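Local structure of 5-formaminoimidazole-4-carboxamide-1-(beta)-D-ribofuranosyl 5'-monophosphate synthetase (Methanocaldococcus jannaschii, 2R7L) at residues L223-R228 / D316-F322; G35-F41 / G340-R345. The protein catalyses the ATP- and formate-dependent, folate-independent formylation of the purine precursor AICAR to FAICAR, a late step of IMP biosynthesis. All coordinates share one frame; numbering follows the deposited sequence.

Interaction 1: residues L223-R228 / D316-F322; sequences LGMDKR and DGGTNSF. With AMZ (aminoimidazole 4-carboxamide ribonucleotide), chain F; ATP (adenosine-5'-triphosphate), chain E.
Arg228 grips Asp316 end-on in a two-pronged salt bridge at the active site of this ATP-grasp ligase. NH1 of Arg228 reaches OD2 of Asp316 at 2.9 Å and NH2 reaches OD1, each on the syn lone pair, and the guanidinium and carboxylate lie nearly coplanar, 11° apart. Bends at chi2 and chi3 (-58° and -149°) swing the guanidinium toward this carboxylate. A second acid, Asp226, takes a longer bond from Arg228 NH1 to its OD2 (3.2 Å), while its OD1 is held by His210. Thus two carboxylates fix the rotation of one guanidinium, whose face lies over AMZ N2, 3.2 Å from NH1, and whose NE and NH2 make weak bonds to ATP O2G.

Hydrogen bonds shape the short 3-10 turn. Asp316 OD2 also accepts from Gly318 N at 2.7 Å, on its anti side, which makes an Asx turn. Ser321 OG donates to Gly318 O (2.8 Å), which also accepts from Ser321 N. Gly318 suits its place because its CA lies 3.4 Å from Asp226 OD1, where a CB would clash; at Gly317 the substrate imposes the same demand. A water donates to Met225 O and Ser321 OG.

The apolar end is a CH-pi contact: Gly224 CA lies over the Phe322 ring, 4.3 Å from its centroid, opposite the face that meets Thr319 O. Leu223 CB adds an aliphatic touch at CE2 of the same ring.

Strand 219-230, with a classic bulge at Leu223 and Gly224 facing His210, runs between strands 205-214 and 253-263, and the 316-322 turn packs across it before helix 327-333.

Interaction 2: residues G35-F41 / G340-R345; sequences GAKLEGF and GQRIAR
The backbones of Gly35 and Gln341 touch, their CA atoms 3.5 Å apart, where helix 29-38 of the N-terminal domain, whose parallel four-stranded sheet is Rossmann-like, packs on helix 339-353. Such an approach is possible because Gly35 has no side chain: a CB there would run into the backbone at Gly340 and Gln341. One turn on, the small methyl of Ala344 fits between helices this close, its CB 3.7 Å from Ala36 CA and equally near Gly35 O. Helix 29-38 then ends in a Schellman motif, with Gly40 at positive phi (106°), a conformation easy for glycine. The chain turned there brings Phe41 back to the interface, where its CE2 lies 3.4 Å from Ala344 O, and the ring continues onto Ile347 and Leu351 of the same helix.

Polar side chains close one flank. Glu39, its chain folded by chi2 of -67°, lays its CG against Ala344 CB and presents its carboxylate to Gln341 and Arg345. Gln341 is extended, CG anti to the backbone N (chi1 -173°), and crosses the glutamate at about a right angle, while Leu38 CD1 rests against its OE1. Arg345 makes a salt bridge with Glu39, its NE adding only a weak bond to OE1. The two strong donors share a single oxygen: Glu39 OE2 takes Gln341 NE2 at 2.6 Å on its anti lone pair and Arg345 NH2 at 2.8 Å from above the carboxylate plane.

Interaction 1 is wholly buried, interaction 2 mostly so, with Leu38 exposed and Gln341 and Arg345 partly exposed. The centre of interaction 1 is about 10 Å from the centre of the chain and that of interaction 2 about 19 Å. Interaction 1 lays a turn across a strand within the ATP-grasp region, whereas interaction 2 joins one helix of that region to a helix of the N-terminal region. Each pairs an arginine with acid and uses glycine for close approach. In the first, the coplanar bridge orients a guanidinium beside bound ligands; in the second, the planes of Glu39 and Arg345 are 61° apart and their bridge fastens two helices away from the ligands.

Interaction 1: residues L223-R228 / D316-F322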
loop_
_atom_site.group_PDB
_atom_site.type_symbol
_atom_site.label_atom_id
_atom_site.label_comp_id
_atom_site.label_asym_id
_atom_site.label_seq_id
_atom_site.Cartn_x
_atom_site.Cartn_y
_atom_site.Cartn_z
ATOM N N LEU A 223 -13.477 10.905 13.704
ATOM C CA LEU A 223 -13.104 10.620 12.320
ATOM C C LEU A 223 -12.431 11.791 11.612
ATOM O O LEU A 223 -11.563 11.592 10.767
ATOM C CB LEU A 223 -14.327 10.145 11.514
ATOM C CG LEU A 223 -14.541 8.625 11.404
ATOM C CD1 LEU A 223 -13.414 8.002 10.616
ATOM C CD2 LEU A 223 -14.657 7.949 12.769
ATOM N N GLY A 224 -12.829 13.009 11.956
ATOM C CA GLY A 224 -12.247 14.189 11.328
ATOM C C GLY A 224 -12.971 15.487 11.624
ATOM O O GLY A 224 -13.932 15.516 12.404
ATOM N N MET A 225 -12.507 16.568 10.992
ATOM C CA MET A 225 -13.034 17.906 11.259
ATOM C C MET A 225 -12.850 18.782 10.039
ATOM O O MET A 225 -11.849 18.656 9.318
ATOM C CB MET A 225 -12.271 18.571 12.416
ATOM C CG MET A 225 -12.236 17.797 13.716
ATOM S SD MET A 225 -11.316 18.745 14.951
ATOM C CE MET A 225 -11.380 17.637 16.359
ATOM N N ASP A 226 -13.796 19.692 9.835
ATOM C CA ASP A 226 -13.680 20.718 8.802
ATOM C C ASP A 226 -14.145 22.063 9.352
ATOM O O ASP A 226 -14.809 22.136 10.392
ATOM C CB ASP A 226 -14.524 20.359 7.570
ATOM C CG ASP A 226 -16.029 20.461 7.836
ATOM O OD1 ASP A 226 -16.556 19.584 8.553
ATOM O OD2 ASP A 226 -16.689 21.402 7.319
ATOM N N LYS A 227 -13.780 23.130 8.654
ATOM C CA LYS A 227 -14.396 24.424 8.892
ATOM C C LYS A 227 -15.169 24.802 7.638
ATOM O O LYS A 227 -14.746 24.490 6.523
ATOM C CB LYS A 227 -13.359 25.482 9.283
ATOM C CG LYS A 227 -12.472 25.971 8.167
ATOM C CD LYS A 227 -11.770 27.255 8.571
ATOM C CE LYS A 227 -11.148 27.928 7.372
ATOM N NZ LYS A 227 -10.798 29.341 7.639
ATOM N N ARG A 228 -16.316 25.445 7.825
ATOM C CA ARG A 228 -17.196 25.772 6.713
ATOM C C ARG A 228 -16.593 26.852 5.838
ATOM O O ARG A 228 -15.832 27.697 6.314
ATOM C CB ARG A 228 -18.553 26.260 7.221
ATOM C CG ARG A 228 -19.268 25.305 8.146
ATOM C CD ARG A 228 -19.489 23.970 7.469
ATOM N NE ARG A 228 -20.706 23.326 7.941
ATOM C CZ ARG A 228 -20.871 22.011 8.033
ATOM N NH1 ARG A 228 -19.887 21.188 7.693
ATOM N NH2 ARG A 228 -22.021 21.519 8.473
ATOM N N ASP A 316 -22.686 14.374 8.079
ATOM C CA ASP A 316 -22.619 15.792 7.726
ATOM C C ASP A 316 -21.786 16.023 6.461
ATOM O O ASP A 316 -20.803 15.316 6.211
ATOM C CB ASP A 316 -22.043 16.599 8.897
ATOM C CG ASP A 316 -21.875 18.081 8.566
ATOM O OD1 ASP A 316 -22.775 18.872 8.916
ATOM O OD2 ASP A 316 -20.853 18.452 7.947
ATOM N N GLY A 317 -22.172 17.025 5.679
ATOM C CA GLY A 317 -21.513 17.315 4.403
ATOM C C GLY A 317 -20.017 17.563 4.486
ATOM O O GLY A 317 -19.300 17.382 3.506
ATOM N N GLY A 318 -19.545 17.990 5.652
ATOM C CA GLY A 318 -18.139 18.322 5.825
ATOM C C GLY A 318 -17.177 17.144 5.790
ATOM O O GLY A 318 -15.955 17.341 5.725
ATOM N N THR A 319 -17.718 15.923 5.852
ATOM C CA THR A 319 -16.908 14.711 5.737
ATOM C C THR A 319 -16.267 14.629 4.358
ATOM O O THR A 319 -15.320 13.876 4.150
ATOM C CB THR A 319 -17.724 13.422 5.988
ATOM O OG1 THR A 319 -18.919 13.454 5.203
ATOM C CG2 THR A 319 -18.098 13.282 7.460
ATOM N N ASN A 320 -16.779 15.419 3.420
ATOM C CA ASN A 320 -16.192 15.482 2.094
ATOM C C ASN A 320 -14.756 16.009 2.111
ATOM O O ASN A 320 -13.978 15.718 1.209
ATOM C CB ASN A 320 -17.074 16.298 1.143
ATOM C CG ASN A 320 -18.432 15.653 0.908
ATOM O OD1 ASN A 320 -18.573 14.431 0.995
ATOM N ND2 ASN A 320 -19.439 16.473 0.616
ATOM N N SER A 321 -14.390 16.763 3.146
ATOM C CA SER A 321 -13.037 17.301 3.235
ATOM C C SER A 321 -11.972 16.207 3.416
ATOM O O SER A 321 -10.807 16.425 3.079
ATOM C CB SER A 321 -12.923 18.353 4.353
ATOM O OG SER A 321 -13.232 17.782 5.611
ATOM N N PHE A 322 -12.361 15.049 3.963
ATOM C CA PHE A 322 -11.441 13.907 4.079
ATOM C C PHE A 322 -11.893 12.636 3.340
ATOM O O PHE A 322 -11.940 11.550 3.921
ATOM C CB PHE A 322 -11.048 13.617 5.541
ATOM C CG PHE A 322 -12.210 13.316 6.459
ATOM C CD1 PHE A 322 -13.079 14.319 6.866
ATOM C CD2 PHE A 322 -12.411 12.033 6.939
ATOM C CE1 PHE A 322 -14.138 14.045 7.717
ATOM C CE2 PHE A 322 -13.469 11.751 7.783
ATOM C CZ PHE A 322 -14.335 12.762 8.178
HETATM O O5 AMZ F . -20.422 20.709 2.445
HETATM C C6 AMZ F . -21.206 20.860 3.385
HETATM N N2 AMZ F . -20.843 21.195 4.620
HETATM C C3A AMZ F . -22.702 20.682 3.182
HETATM C C7A AMZ F . -23.704 20.933 4.102
HETATM N N3 AMZ F . -23.566 21.374 5.354
HETATM N N1 AMZ F . -23.269 20.268 2.056
HETATM C C5 AMZ F . -24.593 20.252 2.267
HETATM N N AMZ F . -24.855 20.659 3.514
HETATM C C1 AMZ F . -26.197 20.767 4.136
HETATM C C2 AMZ F . -26.856 22.125 3.891
HETATM C C3 AMZ F . -27.835 21.848 2.766
HETATM O O2 AMZ F . -29.009 22.635 2.958
HETATM O O1 AMZ F . -27.567 22.484 5.082
HETATM O O AMZ F . -26.986 19.776 3.456
HETATM C C AMZ F . -28.196 20.382 2.991
HETATM C C4 AMZ F . -28.568 19.671 1.675
HETATM O O3 AMZ F . -27.502 19.787 0.737
HETATM P P AMZ F . -27.824 20.116 -0.776
HETATM O OP1 AMZ F . -28.578 19.058 -1.497
HETATM O O4 AMZ F . -28.644 21.499 -0.799
HETATM O OP2 AMZ F . -26.410 20.419 -1.509
HETATM P PG ATP E . -25.325 24.236 7.139
HETATM O O1G ATP E . -25.996 22.906 6.881
HETATM O O2G ATP E . -24.101 24.156 8.030
HETATM O O3G ATP E . -25.125 25.063 5.891
HETATM P PB ATP E . -26.773 24.755 9.540
HETATM O O1B ATP E . -26.125 23.454 9.944
HETATM O O2B ATP E . -28.267 24.904 9.727
HETATM O O3B ATP E . -26.428 25.072 7.991
HETATM P PA ATP E . -26.604 27.379 10.710
HETATM O O1A ATP E . -27.082 27.377 12.139
HETATM O O2A ATP E . -27.482 27.837 9.577
HETATM O O3A ATP E . -26.008 25.908 10.376
HETATM O "O5'" ATP E . -25.270 28.263 10.674
HETATM C "C5'" ATP E . -24.797 28.763 9.434
HETATM C "C4'" ATP E . -23.521 29.542 9.706
HETATM O "O4'" ATP E . -23.806 30.713 10.479
HETATM C "C3'" ATP E . -22.515 28.754 10.525
HETATM O "O3'" ATP E . -21.681 27.929 9.705
HETATM C "C2'" ATP E . -21.732 29.845 11.231
HETATM O "O2'" ATP E . -20.681 30.323 10.393
HETATM C "C1'" ATP E . -22.753 30.960 11.417
HETATM N N9 ATP E . -23.312 30.836 12.776
HETATM C C8 ATP E . -24.358 30.056 13.110
HETATM N N7 ATP E . -24.623 30.145 14.436
HETATM C C5 ATP E . -23.743 31.014 14.968
HETATM C C6 ATP E . -23.482 31.569 16.314
HETATM N N6 ATP E . -24.229 31.204 17.385
HETATM N N1 ATP E . -22.459 32.438 16.436
HETATM C C2 ATP E . -21.701 32.805 15.379
HETATM N N3 ATP E . -21.891 32.348 14.130
HETATM C C4 ATP E . -22.870 31.456 13.870
HETATM O O HOH W 1 -10.697 17.063 6.962
#

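Interaction 2: residues G35-F41 / G340-R345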
loop_
_atom_site.group_PDB
_atom_site.type_symbol
_atom_site.label_atom_id
_atom_site.label_comp_id
_atom_site.label_asym_id
_atom_site.label_seq_id
_atom_site.Cartn_x
_atom_site.Cartn_y
_atom_site.Cartn_z
ATOM N N GLY A 35 -16.379 4.426 -0.350
ATOM C CA GLY A 35 -16.096 3.656 0.858
ATOM C C GLY A 35 -16.692 2.264 0.803
ATOM O O GLY A 35 -16.084 1.299 1.259
ATOM N N ALA A 36 -17.899 2.168 0.254
ATOM C CA ALA A 36 -18.579 0.893 0.079
ATOM C C ALA A 36 -17.821 -0.034 -0.875
ATOM O O ALA A 36 -17.599 -1.195 -0.564
ATOM C CB ALA A 36 -19.989 1.122 -0.428
ATOM N N LYS A 37 -17.446 0.484 -2.039
ATOM C CA LYS A 37 -16.658 -0.274 -2.985
ATOM C C LYS A 37 -15.375 -0.778 -2.329
ATOM O O LYS A 37 -15.008 -1.938 -2.488
ATOM C CB LYS A 37 -16.311 0.587 -4.201
ATOM C CG LYS A 37 -17.497 0.942 -5.081
ATOM C CD LYS A 37 -17.789 -0.134 -6.101
ATOM C CE LYS A 37 -16.759 -0.121 -7.218
ATOM N NZ LYS A 37 -17.104 -1.074 -8.304
ATOM N N LEU A 38 -14.699 0.101 -1.592
ATOM C CA LEU A 38 -13.428 -0.238 -0.947
ATOM C C LEU A 38 -13.599 -1.341 0.087
ATOM O O LEU A 38 -12.640 -2.049 0.402
ATOM C CB LEU A 38 -12.783 1.000 -0.287
ATOM C CG LEU A 38 -12.083 2.019 -1.196
ATOM C CD1 LEU A 38 -11.696 3.272 -0.414
ATOM C CD2 LEU A 38 -10.858 1.423 -1.874
ATOM N N GLU A 39 -14.811 -1.483 0.626
ATOM C CA GLU A 39 -15.088 -2.552 1.598
ATOM C C GLU A 39 -15.649 -3.821 0.940
ATOM O O GLU A 39 -15.913 -4.813 1.612
ATOM C CB GLU A 39 -16.032 -2.058 2.699
ATOM C CG GLU A 39 -15.385 -1.036 3.642
ATOM C CD GLU A 39 -14.280 -1.641 4.487
ATOM O OE1 GLU A 39 -14.551 -2.639 5.192
ATOM O OE2 GLU A 39 -13.142 -1.121 4.452
ATOM N N GLY A 40 -15.837 -3.782 -0.375
ATOM C CA GLY A 40 -16.214 -4.978 -1.121
ATOM C C GLY A 40 -17.656 -5.026 -1.570
ATOM O O GLY A 40 -18.080 -5.993 -2.196
ATOM N N PHE A 41 -18.413 -3.976 -1.261
ATOM C CA PHE A 41 -19.813 -3.919 -1.649
ATOM C C PHE A 41 -19.963 -3.506 -3.095
ATOM O O PHE A 41 -19.123 -2.792 -3.637
ATOM C CB PHE A 41 -20.580 -2.921 -0.780
ATOM C CG PHE A 41 -20.722 -3.339 0.643
ATOM C CD1 PHE A 41 -21.807 -4.093 1.050
ATOM C CD2 PHE A 41 -19.779 -2.963 1.580
ATOM C CE1 PHE A 41 -21.946 -4.471 2.378
ATOM C CE2 PHE A 41 -19.905 -3.337 2.899
ATOM C CZ PHE A 41 -20.989 -4.095 3.300
ATOM N N GLY A 340 -17.476 7.644 4.782
ATOM C CA GLY A 340 -18.186 6.681 3.935
ATOM C C GLY A 340 -17.686 5.240 4.069
ATOM O O GLY A 340 -18.488 4.293 4.084
ATOM N N GLN A 341 -16.366 5.063 4.159
ATOM C CA GLN A 341 -15.785 3.729 4.312
ATOM C C GLN A 341 -15.987 3.166 5.711
ATOM O O GLN A 341 -16.124 1.952 5.883
ATOM C CB GLN A 341 -14.287 3.703 3.969
ATOM C CG GLN A 341 -13.736 2.271 3.968
ATOM C CD GLN A 341 -12.288 2.161 3.557
ATOM O OE1 GLN A 341 -11.610 3.163 3.323
ATOM N NE2 GLN A 341 -11.798 0.921 3.471
ATOM N N ARG A 342 -15.977 4.050 6.705
ATOM C CA ARG A 342 -16.259 3.680 8.093
ATOM C C ARG A 342 -17.700 3.198 8.274
ATOM O O ARG A 342 -17.964 2.280 9.050
ATOM C CB ARG A 342 -15.987 4.854 9.033
ATOM C CG ARG A 342 -16.205 4.524 10.507
ATOM C CD ARG A 342 -15.246 3.455 10.965
ATOM N NE ARG A 342 -15.561 2.904 12.284
ATOM C CZ ARG A 342 -16.389 1.883 12.490
ATOM N NH1 ARG A 342 -17.014 1.307 11.462
ATOM N NH2 ARG A 342 -16.606 1.444 13.729
ATOM N N ILE A 343 -18.627 3.822 7.560
ATOM C CA ILE A 343 -20.017 3.364 7.551
ATOM C C ILE A 343 -20.093 1.954 6.939
ATOM O O ILE A 343 -20.628 1.031 7.553
ATOM C CB ILE A 343 -20.923 4.350 6.774
ATOM C CG1 ILE A 343 -21.094 5.653 7.566
ATOM C CG2 ILE A 343 -22.277 3.722 6.447
ATOM C CD1 ILE A 343 -21.578 6.819 6.733
ATOM N N ALA A 344 -19.521 1.799 5.746
ATOM C CA ALA A 344 -19.514 0.526 5.013
ATOM C C ALA A 344 -18.927 -0.618 5.831
ATOM O O ALA A 344 -19.428 -1.734 5.802
ATOM C CB ALA A 344 -18.764 0.672 3.721
ATOM N N ARG A 345 -17.867 -0.323 6.567
ATOM C CA ARG A 345 -17.216 -1.309 7.392
ATOM C C ARG A 345 -18.132 -1.801 8.509
ATOM O O ARG A 345 -18.187 -2.997 8.785
ATOM C CB ARG A 345 -15.931 -0.726 7.975
ATOM C CG ARG A 345 -15.309 -1.584 9.047
ATOM C CD ARG A 345 -13.876 -1.169 9.254
ATOM N NE ARG A 345 -13.202 -1.049 7.967
ATOM C CZ ARG A 345 -12.065 -0.391 7.770
ATOM N NH1 ARG A 345 -11.469 0.227 8.781
ATOM N NH2 ARG A 345 -11.535 -0.340 6.556
#